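Side-chain contacts in LacI family transcription regulator (Bifidobacterium animalis subsp. lactis, PDB 4O5A), which probably regulates transcription by binding DNA and responding to a small-molecule effector, as other LacI family regulators do: residues A[176-181]-A[282-287]; A[185-190]-A[218-223]; A[192-197]-A[211-216]; A[242-247]-A[251-256]. One frame throughout, in Å; residues are numbered along the deposited sequence. Where two conformers were deposited one is given.

Contact 1. Residues A[176-181]-A[282-287]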
loop_
_atom_site.group_PDB
_atom_site.type_symbol
_atom_site.label_atom_id
_atom_site.label_comp_id
_atom_site.label_asym_id
_atom_site.label_seq_id
_atom_site.Cartn_x
_atom_site.Cartn_y
_atom_site.Cartn_z
ATOM N N ALA A 176 16.210 17.425 4.314
ATOM C CA ALA A 176 16.475 18.686 5.015
ATOM C C ALA A 176 15.589 19.812 4.486
ATOM O O ALA A 176 15.056 20.609 5.266
ATOM C CB ALA A 176 17.940 19.064 4.914
ATOM N N ALA A 177 15.436 19.880 3.165
ATOM C CA ALA A 177 14.527 20.851 2.542
ATOM C C ALA A 177 13.096 20.656 3.020
ATOM O O ALA A 177 12.430 21.601 3.447
ATOM C CB ALA A 177 14.589 20.757 1.011
ATOM N N ALA A 178 12.607 19.424 2.916
ATOM C CA ALA A 178 11.261 19.100 3.376
ATOM C C ALA A 178 11.054 19.477 4.848
ATOM O O ALA A 178 9.985 19.972 5.228
ATOM C CB ALA A 178 10.986 17.624 3.156
ATOM N N SER A 179 12.068 19.231 5.674
ATOM C CA SER A 179 11.997 19.566 7.095
ATOM C C SER A 179 11.741 21.057 7.265
ATOM O O SER A 179 10.878 21.461 8.049
ATOM C CB SER A 179 13.296 19.196 7.818
ATOM O OG SER A 179 13.543 17.799 7.758
ATOM N N GLY A 180 12.482 21.867 6.515
ATOM C CA GLY A 180 12.309 23.311 6.541
ATOM C C GLY A 180 10.919 23.746 6.125
ATOM O O GLY A 180 10.322 24.622 6.750
ATOM N N THR A 181 10.388 23.124 5.079
ATOM C CA THR A 181 9.072 23.501 4.585
ATOM C C THR A 181 8.007 23.251 5.662
ATOM O O THR A 181 7.128 24.091 5.876
ATOM C CB THR A 181 8.718 22.735 3.296
ATOM O OG1 THR A 181 9.655 23.095 2.265
ATOM C CG2 THR A 181 7.320 23.098 2.837
ATOM N N ILE A 282 0.924 17.026 11.232
ATOM C CA ILE A 282 1.420 16.882 9.865
ATOM C C ILE A 282 1.908 15.442 9.656
ATOM O O ILE A 282 2.551 14.859 10.536
ATOM C CB ILE A 282 2.575 17.858 9.590
ATOM C CG1 ILE A 282 2.074 19.293 9.679
ATOM C CG2 ILE A 282 3.200 17.618 8.202
ATOM C CD1 ILE A 282 3.179 20.329 9.562
ATOM N N SER A 283 1.585 14.880 8.494
ATOM C CA SER A 283 2.098 13.579 8.085
ATOM C C SER A 283 3.239 13.779 7.109
ATOM O O SER A 283 3.079 14.506 6.136
ATOM C CB SER A 283 1.015 12.792 7.348
ATOM O OG SER A 283 1.535 11.570 6.843
ATOM N N TRP A 284 4.368 13.118 7.355
ATOM C CA TRP A 284 5.480 13.107 6.404
ATOM C C TRP A 284 5.184 11.940 5.481
ATOM O O TRP A 284 5.395 10.781 5.845
ATOM C CB TRP A 284 6.807 12.857 7.132
ATOM C CG TRP A 284 8.024 13.353 6.403
ATOM C CD1 TRP A 284 8.200 13.422 5.065
ATOM C CD2 TRP A 284 9.228 13.860 7.003
ATOM N NE1 TRP A 284 9.455 13.941 4.779
ATOM C CE2 TRP A 284 10.089 14.219 5.945
ATOM C CE3 TRP A 284 9.645 14.050 8.319
ATOM C CZ2 TRP A 284 11.363 14.757 6.184
ATOM C CZ3 TRP A 284 10.914 14.583 8.547
ATOM C CH2 TRP A 284 11.749 14.930 7.483
ATOM N N GLY A 285 4.684 12.236 4.288
ATOM C CA GLY A 285 4.208 11.196 3.389
ATOM C C GLY A 285 2.709 11.360 3.235
ATOM O O GLY A 285 2.015 11.649 4.209
ATOM N N ASP A 286 2.202 11.209 2.019
ATOM C CA ASP A 286 0.775 11.440 1.810
ATOM C C ASP A 286 0.097 10.214 1.218
ATOM O O ASP A 286 0.734 9.384 0.581
ATOM C CB ASP A 286 0.561 12.665 0.912
ATOM C CG ASP A 286 -0.866 13.195 0.971
ATOM O OD1 ASP A 286 -1.555 12.968 1.994
ATOM O OD2 ASP A 286 -1.298 13.844 -0.001
ATOM N N SER A 287 -1.203 10.090 1.454
ATOM C CA SER A 287 -1.974 9.012 0.870
ATOM C C SER A 287 -3.431 9.374 1.037
ATOM O O SER A 287 -3.736 10.368 1.680
ATOM C CB SER A 287 -1.697 7.676 1.563
ATOM O OG SER A 287 -2.278 7.647 2.849
#

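Contact 2. Residues A[185-190]-A[218-223]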
loop_
_atom_site.group_PDB
_atom_site.type_symbol
_atom_site.label_atom_id
_atom_site.label_comp_id
_atom_site.label_asym_id
_atom_site.label_seq_id
_atom_site.Cartn_x
_atom_site.Cartn_y
_atom_site.Cartn_z
ATOM N N HIS A 185 5.992 26.203 8.010
ATOM C CA HIS A 185 4.525 26.195 8.002
ATOM C C HIS A 185 4.024 26.300 9.450
ATOM O O HIS A 185 3.109 27.073 9.744
ATOM C CB HIS A 185 4.023 24.906 7.331
ATOM C CG HIS A 185 2.530 24.731 7.327
ATOM N ND1 HIS A 185 1.686 25.514 6.563
ATOM C CD2 HIS A 185 1.743 23.820 7.945
ATOM C CE1 HIS A 185 0.438 25.109 6.741
ATOM N NE2 HIS A 185 0.445 24.078 7.566
ATOM N N LEU A 186 4.643 25.549 10.350
ATOM C CA LEU A 186 4.267 25.612 11.760
ATOM C C LEU A 186 4.648 26.955 12.373
ATOM O O LEU A 186 3.888 27.514 13.164
ATOM C CB LEU A 186 4.866 24.438 12.551
ATOM C CG LEU A 186 4.395 23.048 12.084
ATOM C CD1 LEU A 186 5.109 21.982 12.879
ATOM C CD2 LEU A 186 2.885 22.904 12.255
ATOM N N ALA A 187 5.804 27.496 11.986
ATOM C CA ALA A 187 6.249 28.786 12.514
ATOM C C ALA A 187 5.297 29.902 12.098
ATOM O O ALA A 187 4.968 30.787 12.905
ATOM C CB ALA A 187 7.660 29.101 12.039
ATOM N N LEU A 188 4.845 29.855 10.847
ATOM C CA LEU A 188 3.931 30.870 10.327
ATOM C C LEU A 188 2.637 30.881 11.142
ATOM O O LEU A 188 2.025 31.930 11.352
ATOM C CB LEU A 188 3.611 30.555 8.867
ATOM C CG LEU A 188 2.496 31.408 8.252
ATOM C CD1 LEU A 188 2.844 32.872 8.329
ATOM C CD2 LEU A 188 2.222 31.001 6.814
ATOM N N PHE A 189 2.246 29.698 11.598
ATOM C CA PHE A 189 1.047 29.517 12.407
ATOM C C PHE A 189 1.311 29.749 13.893
ATOM O O PHE A 189 0.448 29.473 14.722
ATOM C CB PHE A 189 0.486 28.112 12.204
ATOM C CG PHE A 189 -0.406 27.975 10.999
ATOM C CD1 PHE A 189 -1.070 29.069 10.474
ATOM C CD2 PHE A 189 -0.596 26.736 10.409
ATOM C CE1 PHE A 189 -1.892 28.938 9.368
ATOM C CE2 PHE A 189 -1.420 26.596 9.304
ATOM C CZ PHE A 189 -2.070 27.696 8.785
ATOM N N GLY A 190 2.503 30.245 14.222
ATOM C CA GLY A 190 2.817 30.650 15.583
ATOM C C GLY A 190 3.176 29.550 16.572
ATOM O O GLY A 190 3.168 29.784 17.782
ATOM N N THR A 218 16.000 25.285 16.530
ATOM C CA THR A 218 16.860 26.088 17.393
ATOM C C THR A 218 16.990 27.498 16.831
ATOM O O THR A 218 16.919 28.485 17.564
ATOM C CB THR A 218 18.291 25.498 17.522
ATOM O OG1 THR A 218 18.237 24.259 18.243
ATOM C CG2 THR A 218 19.228 26.473 18.245
ATOM N N GLU A 219 17.175 27.589 15.520
ATOM C CA GLU A 219 17.409 28.893 14.910
ATOM C C GLU A 219 16.141 29.735 14.851
ATOM O O GLU A 219 16.217 30.943 14.714
ATOM C CB GLU A 219 18.061 28.746 13.532
ATOM C CG GLU A 219 19.545 28.416 13.627
ATOM C CD GLU A 219 20.258 28.358 12.281
ATOM O OE1 GLU A 219 19.684 28.799 11.259
ATOM O OE2 GLU A 219 21.415 27.879 12.250
ATOM N N LEU A 220 14.981 29.105 14.991
ATOM C CA LEU A 220 13.726 29.860 15.040
ATOM C C LEU A 220 13.219 29.997 16.472
ATOM O O LEU A 220 12.131 30.521 16.708
ATOM C CB LEU A 220 12.664 29.207 14.169
ATOM C CG LEU A 220 12.880 29.370 12.661
ATOM C CD1 LEU A 220 11.893 28.500 11.900
ATOM C CD2 LEU A 220 12.767 30.849 12.253
ATOM N N GLY A 221 14.013 29.525 17.426
ATOM C CA GLY A 221 13.650 29.625 18.829
ATOM C C GLY A 221 12.449 28.765 19.186
ATOM O O GLY A 221 11.658 29.123 20.059
HETATM N N MSE A 222 12.316 27.623 18.521
HETATM C CA MSE A 222 11.213 26.705 18.793
HETATM C C MSE A 222 11.685 25.513 19.615
HETATM O O MSE A 222 12.730 24.931 19.329
HETATM C CB MSE A 222 10.591 26.207 17.484
HETATM C CG MSE A 222 10.013 27.326 16.618
HETATM SE SE MSE A 222 9.712 26.805 14.775
HETATM C CE MSE A 222 8.309 25.501 15.065
ATOM N N ARG A 223 10.915 25.154 20.636
ATOM C CA ARG A 223 11.243 23.981 21.439
ATOM C C ARG A 223 10.928 22.742 20.616
ATOM O O ARG A 223 9.894 22.685 19.941
ATOM C CB ARG A 223 10.454 23.990 22.747
ATOM C CG ARG A 223 10.860 22.891 23.715
ATOM C CD ARG A 223 10.255 23.129 25.090
ATOM N NE ARG A 223 10.687 22.132 26.065
ATOM C CZ ARG A 223 10.117 20.943 26.216
ATOM N NH1 ARG A 223 10.576 20.102 27.136
ATOM N NH2 ARG A 223 9.094 20.590 25.446
#

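Contact 3. Residues A[192-197]-A[211-216]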
loop_
_atom_site.group_PDB
_atom_site.type_symbol
_atom_site.label_atom_id
_atom_site.label_comp_id
_atom_site.label_asym_id
_atom_site.label_seq_id
_atom_site.Cartn_x
_atom_site.Cartn_y
_atom_site.Cartn_z
ATOM N N LYS A 192 5.481 27.305 18.805
ATOM C CA LYS A 192 6.773 27.530 19.461
ATOM C C LYS A 192 7.287 26.290 20.200
ATOM O O LYS A 192 8.362 26.307 20.801
ATOM C CB LYS A 192 6.691 28.720 20.413
ATOM C CG LYS A 192 6.830 30.086 19.719
ATOM N N ASN A 193 6.497 25.226 20.176
ATOM C CA ASN A 193 6.826 24.003 20.896
ATOM C C ASN A 193 6.253 22.851 20.089
ATOM O O ASN A 193 5.039 22.646 20.077
ATOM C CB ASN A 193 6.214 24.037 22.310
ATOM C CG ASN A 193 6.574 22.815 23.157
ATOM O OD1 ASN A 193 7.464 22.026 22.817
ATOM N ND2 ASN A 193 5.877 22.662 24.282
ATOM N N ILE A 194 7.113 22.122 19.384
ATOM C CA ILE A 194 6.661 21.070 18.483
ATOM C C ILE A 194 7.408 19.772 18.733
ATOM O O ILE A 194 8.439 19.746 19.410
ATOM C CB ILE A 194 6.803 21.470 16.989
ATOM C CG1 ILE A 194 8.278 21.525 16.571
ATOM C CG2 ILE A 194 6.109 22.808 16.713
ATOM C CD1 ILE A 194 8.475 21.669 15.084
ATOM N N ALA A 195 6.875 18.687 18.200
ATOM C CA ALA A 195 7.500 17.393 18.395
ATOM C C ALA A 195 7.419 16.559 17.147
ATOM O O ALA A 195 6.594 16.807 16.271
ATOM C CB ALA A 195 6.865 16.662 19.573
ATOM N N ARG A 196 8.307 15.569 17.064
ATOM C CA ARG A 196 8.309 14.629 15.968
ATOM C C ARG A 196 8.147 13.229 16.517
ATOM O O ARG A 196 8.792 12.843 17.497
ATOM C CB ARG A 196 9.652 14.702 15.221
ATOM C CG ARG A 196 9.574 15.182 13.799
ATOM C CD ARG A 196 10.935 15.083 13.124
ATOM N NE ARG A 196 11.129 13.814 12.416
ATOM C CZ ARG A 196 12.277 13.146 12.383
ATOM N NH1 ARG A 196 13.334 13.609 13.041
ATOM N NH2 ARG A 196 12.376 12.006 11.701
ATOM N N VAL A 197 7.277 12.465 15.883
ATOM C CA VAL A 197 7.201 11.031 16.132
ATOM C C VAL A 197 7.859 10.355 14.941
ATOM O O VAL A 197 7.275 10.282 13.869
ATOM C CB VAL A 197 5.741 10.601 16.312
ATOM C CG1 VAL A 197 5.627 9.079 16.445
ATOM C CG2 VAL A 197 5.165 11.265 17.558
ATOM N N ALA A 211 19.156 16.226 12.317
ATOM C CA ALA A 211 20.038 17.385 12.228
ATOM C C ALA A 211 19.298 18.603 11.672
ATOM O O ALA A 211 19.461 19.720 12.168
ATOM C CB ALA A 211 21.274 17.071 11.388
ATOM N N ALA A 212 18.491 18.382 10.639
ATOM C CA ALA A 212 17.704 19.454 10.047
ATOM C C ALA A 212 16.680 20.016 11.032
ATOM O O ALA A 212 16.573 21.234 11.184
ATOM C CB ALA A 212 17.019 18.983 8.762
ATOM N N PHE A 213 15.931 19.143 11.694
ATOM C CA PHE A 213 14.956 19.601 12.680
ATOM C C PHE A 213 15.601 20.354 13.840
ATOM O O PHE A 213 15.109 21.397 14.260
ATOM C CB PHE A 213 14.082 18.440 13.183
ATOM C CG PHE A 213 12.784 18.322 12.443
ATOM C CD1 PHE A 213 12.746 17.775 11.172
ATOM C CD2 PHE A 213 11.609 18.809 12.992
ATOM C CE1 PHE A 213 11.553 17.690 10.469
ATOM C CE2 PHE A 213 10.412 18.736 12.288
ATOM C CZ PHE A 213 10.388 18.168 11.027
ATOM N N SER A 214 16.705 19.832 14.353
ATOM C CA SER A 214 17.392 20.498 15.448
ATOM C C SER A 214 17.899 21.873 15.036
ATOM O O SER A 214 17.733 22.840 15.777
ATOM C CB SER A 214 18.542 19.639 15.974
ATOM O OG SER A 214 18.041 18.433 16.519
ATOM N N GLU A 215 18.515 21.981 13.863
ATOM C CA GLU A 215 19.083 23.264 13.461
ATOM C C GLU A 215 18.010 24.319 13.220
ATOM O O GLU A 215 18.118 25.456 13.696
ATOM C CB GLU A 215 19.938 23.125 12.203
ATOM C CG GLU A 215 20.420 24.473 11.679
ATOM C CD GLU A 215 21.098 24.379 10.328
ATOM O OE1 GLU A 215 20.389 24.473 9.300
ATOM O OE2 GLU A 215 22.337 24.219 10.299
ATOM N N ILE A 216 16.983 23.950 12.463
ATOM C CA ILE A 216 15.952 24.905 12.082
ATOM C C ILE A 216 15.139 25.351 13.290
ATOM O O ILE A 216 14.925 26.546 13.484
ATOM C CB ILE A 216 15.028 24.330 11.010
ATOM C CG1 ILE A 216 15.827 24.068 9.733
ATOM C CG2 ILE A 216 13.874 25.274 10.721
ATOM C CD1 ILE A 216 15.070 23.245 8.720
#

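Contact 4. Residues A[242-247]-A[251-256]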
loop_
_atom_site.group_PDB
_atom_site.type_symbol
_atom_site.label_atom_id
_atom_site.label_comp_id
_atom_site.label_asym_id
_atom_site.label_seq_id
_atom_site.Cartn_x
_atom_site.Cartn_y
_atom_site.Cartn_z
ATOM N N ARG A 242 2.120 9.967 25.165
ATOM C CA ARG A 242 3.256 10.462 25.933
ATOM C C ARG A 242 3.486 11.961 25.705
ATOM O O ARG A 242 3.635 12.715 26.664
ATOM C CB ARG A 242 4.516 9.670 25.590
ATOM C CG ARG A 242 5.779 10.178 26.261
ATOM C CD ARG A 242 6.898 9.165 26.072
ATOM N NE ARG A 242 8.222 9.690 26.399
ATOM C CZ ARG A 242 9.310 8.932 26.469
ATOM N NH1 ARG A 242 9.216 7.627 26.252
ATOM N NH2 ARG A 242 10.479 9.465 26.773
ATOM N N LEU A 243 3.502 12.388 24.447
ATOM C CA LEU A 243 3.699 13.811 24.133
ATOM C C LEU A 243 2.596 14.707 24.688
ATOM O O LEU A 243 2.868 15.804 25.182
ATOM C CB LEU A 243 3.829 14.013 22.627
ATOM C CG LEU A 243 5.106 13.405 22.040
ATOM C CD1 LEU A 243 5.017 13.367 20.533
ATOM C CD2 LEU A 243 6.335 14.199 22.489
ATOM N N LEU A 244 1.354 14.237 24.623
ATOM C CA LEU A 244 0.228 15.037 25.113
ATOM C C LEU A 244 0.068 15.063 26.627
ATOM O O LEU A 244 -0.732 15.843 27.152
ATOM C CB LEU A 244 -1.079 14.591 24.453
ATOM C CG LEU A 244 -1.138 14.752 22.934
ATOM C CD1 LEU A 244 -2.498 14.318 22.435
ATOM C CD2 LEU A 244 -0.869 16.202 22.556
ATOM N N SER A 245 0.831 14.225 27.325
ATOM C CA SER A 245 0.723 14.140 28.773
ATOM C C SER A 245 1.852 14.845 29.529
ATOM O O SER A 245 1.777 14.992 30.745
ATOM C CB SER A 245 0.619 12.676 29.213
ATOM O OG SER A 245 -0.436 12.029 28.527
ATOM N N VAL A 246 2.888 15.277 28.813
ATOM C CA VAL A 246 4.064 15.890 29.455
ATOM C C VAL A 246 4.152 17.402 29.210
ATOM O O VAL A 246 4.347 17.836 28.075
ATOM C CB VAL A 246 5.388 15.208 28.994
ATOM C CG1 VAL A 246 6.602 15.945 29.552
ATOM C CG2 VAL A 246 5.408 13.734 29.406
ATOM N N GLU A 247 4.022 18.184 30.287
ATOM C CA GLU A 247 4.058 19.650 30.226
ATOM C C GLU A 247 5.485 20.188 30.058
ATOM O O GLU A 247 6.417 19.675 30.678
ATOM C CB GLU A 247 3.420 20.256 31.485
ATOM N N THR A 251 2.298 21.928 20.702
ATOM C CA THR A 251 1.102 22.371 19.990
ATOM C C THR A 251 1.037 21.811 18.567
ATOM O O THR A 251 0.043 21.999 17.864
ATOM C CB THR A 251 0.978 23.919 19.967
ATOM O OG1 THR A 251 2.171 24.507 19.421
ATOM C CG2 THR A 251 0.745 24.467 21.369
ATOM N N ALA A 252 2.106 21.160 18.122
ATOM C CA ALA A 252 2.097 20.507 16.824
ATOM C C ALA A 252 2.984 19.276 16.886
ATOM O O ALA A 252 4.014 19.279 17.567
ATOM C CB ALA A 252 2.582 21.481 15.722
ATOM N N ILE A 253 2.556 18.219 16.200
ATOM C CA ILE A 253 3.326 16.984 16.097
ATOM C C ILE A 253 3.442 16.593 14.637
ATOM O O ILE A 253 2.450 16.582 13.899
ATOM C CB ILE A 253 2.679 15.836 16.917
ATOM C CG1 ILE A 253 2.617 16.241 18.385
ATOM C CG2 ILE A 253 3.515 14.550 16.795
ATOM C CD1 ILE A 253 1.758 15.297 19.238
ATOM N N ILE A 254 4.671 16.309 14.213
ATOM C CA ILE A 254 4.933 15.802 12.872
ATOM C C ILE A 254 5.226 14.298 12.954
ATOM O O ILE A 254 6.092 13.865 13.719
ATOM C CB ILE A 254 6.129 16.537 12.248
ATOM C CG1 ILE A 254 5.800 18.032 12.120
ATOM C CG2 ILE A 254 6.451 15.944 10.891
ATOM C CD1 ILE A 254 6.925 18.853 11.529
ATOM N N TYR A 255 4.502 13.502 12.173
ATOM C CA TYR A 255 4.691 12.057 12.173
ATOM C C TYR A 255 5.406 11.574 10.927
ATOM O O TYR A 255 5.104 12.033 9.828
ATOM C CB TYR A 255 3.333 11.359 12.221
ATOM C CG TYR A 255 2.578 11.638 13.491
ATOM C CD1 TYR A 255 2.600 10.732 14.541
ATOM C CD2 TYR A 255 1.838 12.800 13.634
ATOM C CE1 TYR A 255 1.899 10.986 15.729
ATOM C CE2 TYR A 255 1.122 13.066 14.805
ATOM C CZ TYR A 255 1.162 12.162 15.840
ATOM O OH TYR A 255 0.472 12.446 16.989
ATOM N N ASP A 256 6.302 10.595 11.092
ATOM C CA ASP A 256 7.075 10.081 9.961
ATOM C C ASP A 256 6.263 9.219 8.982
ATOM O O ASP A 256 6.753 8.878 7.911
ATOM C CB ASP A 256 8.316 9.313 10.445
ATOM C CG ASP A 256 9.537 10.217 10.617
ATOM O OD1 ASP A 256 9.358 11.444 10.761
ATOM O OD2 ASP A 256 10.670 9.690 10.623
#

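Contact 1. Residues A[176-181]-A[282-287]
Helix 175-188 passes beside the end of strand 280-284 with the CA atoms of Ala178 and Trp284 8.9 Å apart, a gap that the indole of Trp284 spans almost alone. CG of Trp284 stands anti to its backbone N (chi1 -157°), which carries the six-membered ring toward the helix. Two of its carbons do the touching. CH2 lies 3.4 Å from OG of Ser179, and CZ2 is 4.2 Å from CB of Ala178; the hydroxyl and the methyl both approach the ring obliquely. The Ser179 hydroxyl is turned beside its own backbone N (chi1 -62°), where it hydrogen-bonds to the carbonyl of Asp175 one turn back. Met182 and Phe213 also pack on the indole, and Arg209 makes a cation-pi contact with it. Beyond the tryptophan the chain leaves the sheet through Gly285, whose O accepts a 2.7 Å hydrogen bond from OG of Ser283, in the carbonyl plane. The contact thus packs helix 175-188 on the end of strand 280-284. It is buried and mainly van der Waals in nature, since the serine has its polar partner within its own helix and offers the indole a small, already satisfied oxygen.

Contact 2. Residues A[185-190]-A[218-223]
Ala187 and Met222 meet where two helices of the periplasmic binding protein-like fold, 175-188 and 206-219, each finish in a Schellman motif. At the first end Gly190, with positive phi, donates its N to O of Ala187 (2.8 Å), while His191 N reaches back to Leu186 O. At the second, Gly221 plays the same part and its N bonds to O of Thr218 at 3.1 Å. The two turns come within 8.0 Å, measured from CA of Ala187 to CA of Leu220, and the methyl of Ala187 is touched by both Leu220 and Met222. Met222, present as selenomethionine, sets its CG beside the backbone N (chi1 -61°), which with an extended chi2 lays SE against Ala187; the bend at chi3 (66°) then turns CE toward Leu186. SE is 4.1 Å from CB of Ala187. Leu220 touches the same methyl, its CD1 lying 4.3 Å from CB of Ala187, on the more exposed side of the contact. Inward, the packing grades into the core: Leu186 and Met222 both rest on Ile194 of the adjoining strand, and Leu186 continues onto Ala252, Ile254 and Ile282. In the first segment itself, Phe189 CD2 sits 4.0 Å above one face of the His185 ring, toward its rim. The inner end of the methionine completes the contact, with CE at 4.4 Å from CB of Leu186.

Contact 3. Residues A[192-197]-A[211-216]
Strand 193-197 packs against helix 206-219, its Arg196 CA lying 8.9 Å from CA of Phe213. These two elements open a beta-alpha-beta unit that returns to the sheet at strand 223-224, so the contact packs a helix onto its own sheet. Phe213 fills the space between them. One face of its ring is taken by the aliphatic arm of Arg196: CD stands 3.5 Å from the ring centroid, exactly on the normal, and thus equally far from all six ring carbons, a textbook CH-pi contact. Because CD adjoins the guanidinium, its hydrogens are probably somewhat polarised, which would favour the face of the ring. The chain then bends at chi3 (92°) and leads the guanidinium off the centre; with CZ 5.2 Å from the centroid any cation-pi attraction is at most weak, and the two planes are 33° apart. The charge is met by Asp256, in a salt bridge through NH2, while NH1 makes a weak bond to the Tyr224 hydroxyl. With an alanine here in place of Phe213, the arm of Arg196 would probably lose the flat surface it rests on, opening a gap beside Ile194 and leaving the guanidinium freer to turn away from Asp256. The Phe213 side chain also meets Ser179 and Ile183 of helix 175-188, and Ile254 of the next strand. At the ring's edge, close to its plane, CD1 of Ile194 approaches CE2 of Phe213 to 4.5 Å.

Contact 4. Residues A[242-247]-A[251-256]
One face of the Tyr255 ring carries the CG2 methyl of Ile253, 3.4 Å above the plane and displaced toward the rim; the same methyl meets Leu243 across the contact. Around the tyrosine gather Val197, Met260, Ala261 and Ile281, and its OH is hydrogen-bonded to Thr240 OG1 of helix 233-245. This helix leads through a short loop into strand 252-255, completing another beta-alpha-beta step of the sheet, and the contact seats the C-terminal part of the helix on that strand. CA of Leu243 stands 8.6 Å from CA of Ile253. In Leu243 a chi1 of -67° turns CG toward the strand, and an extended chi2 (167°) brings CD1 against the isoleucine, where it touches both branches: it is 4.2 Å from CG2 and 4.0 Å from CD1 of Ile253. The two side chains meet at a slant, and Leu243 also reaches Ala195 and Val197 of the neighbouring strand. Leu244 points less directly at the strand but brings a methyl to the far end of the same side chain, and is itself packed against Lys271 of helix 258-271. Ile253 CD1 thus lies against two consecutive leucines, with CD2 of Leu244 4.3 Å away.

All four contacts seat helices or helix ends around one mixed sheet. Contact 3 is buried against helix 206-219, and contact 1 is buried beside helix 175-188; they adjoin, because Trp284 and Ser179 both pack against Phe213. Contact 2 joins the far ends of the same two helices and is only partly buried, reaching the surface at Leu220. Contact 4, buried like 1 and 3, uses helix 233-245, yet its strand 252-255 bonds through the backbone to strand 193-197 of contact 3 and strand 280-284 of contact 1. Aromatic rings with polar or charged neighbours mark contacts 1 and 3, whereas contacts 2 and 4 rest on aliphatic chains and selenomethionine. Asp256 of contact 4 pairs with Arg196 of contact 3 and packs beside Trp284 of contact 1.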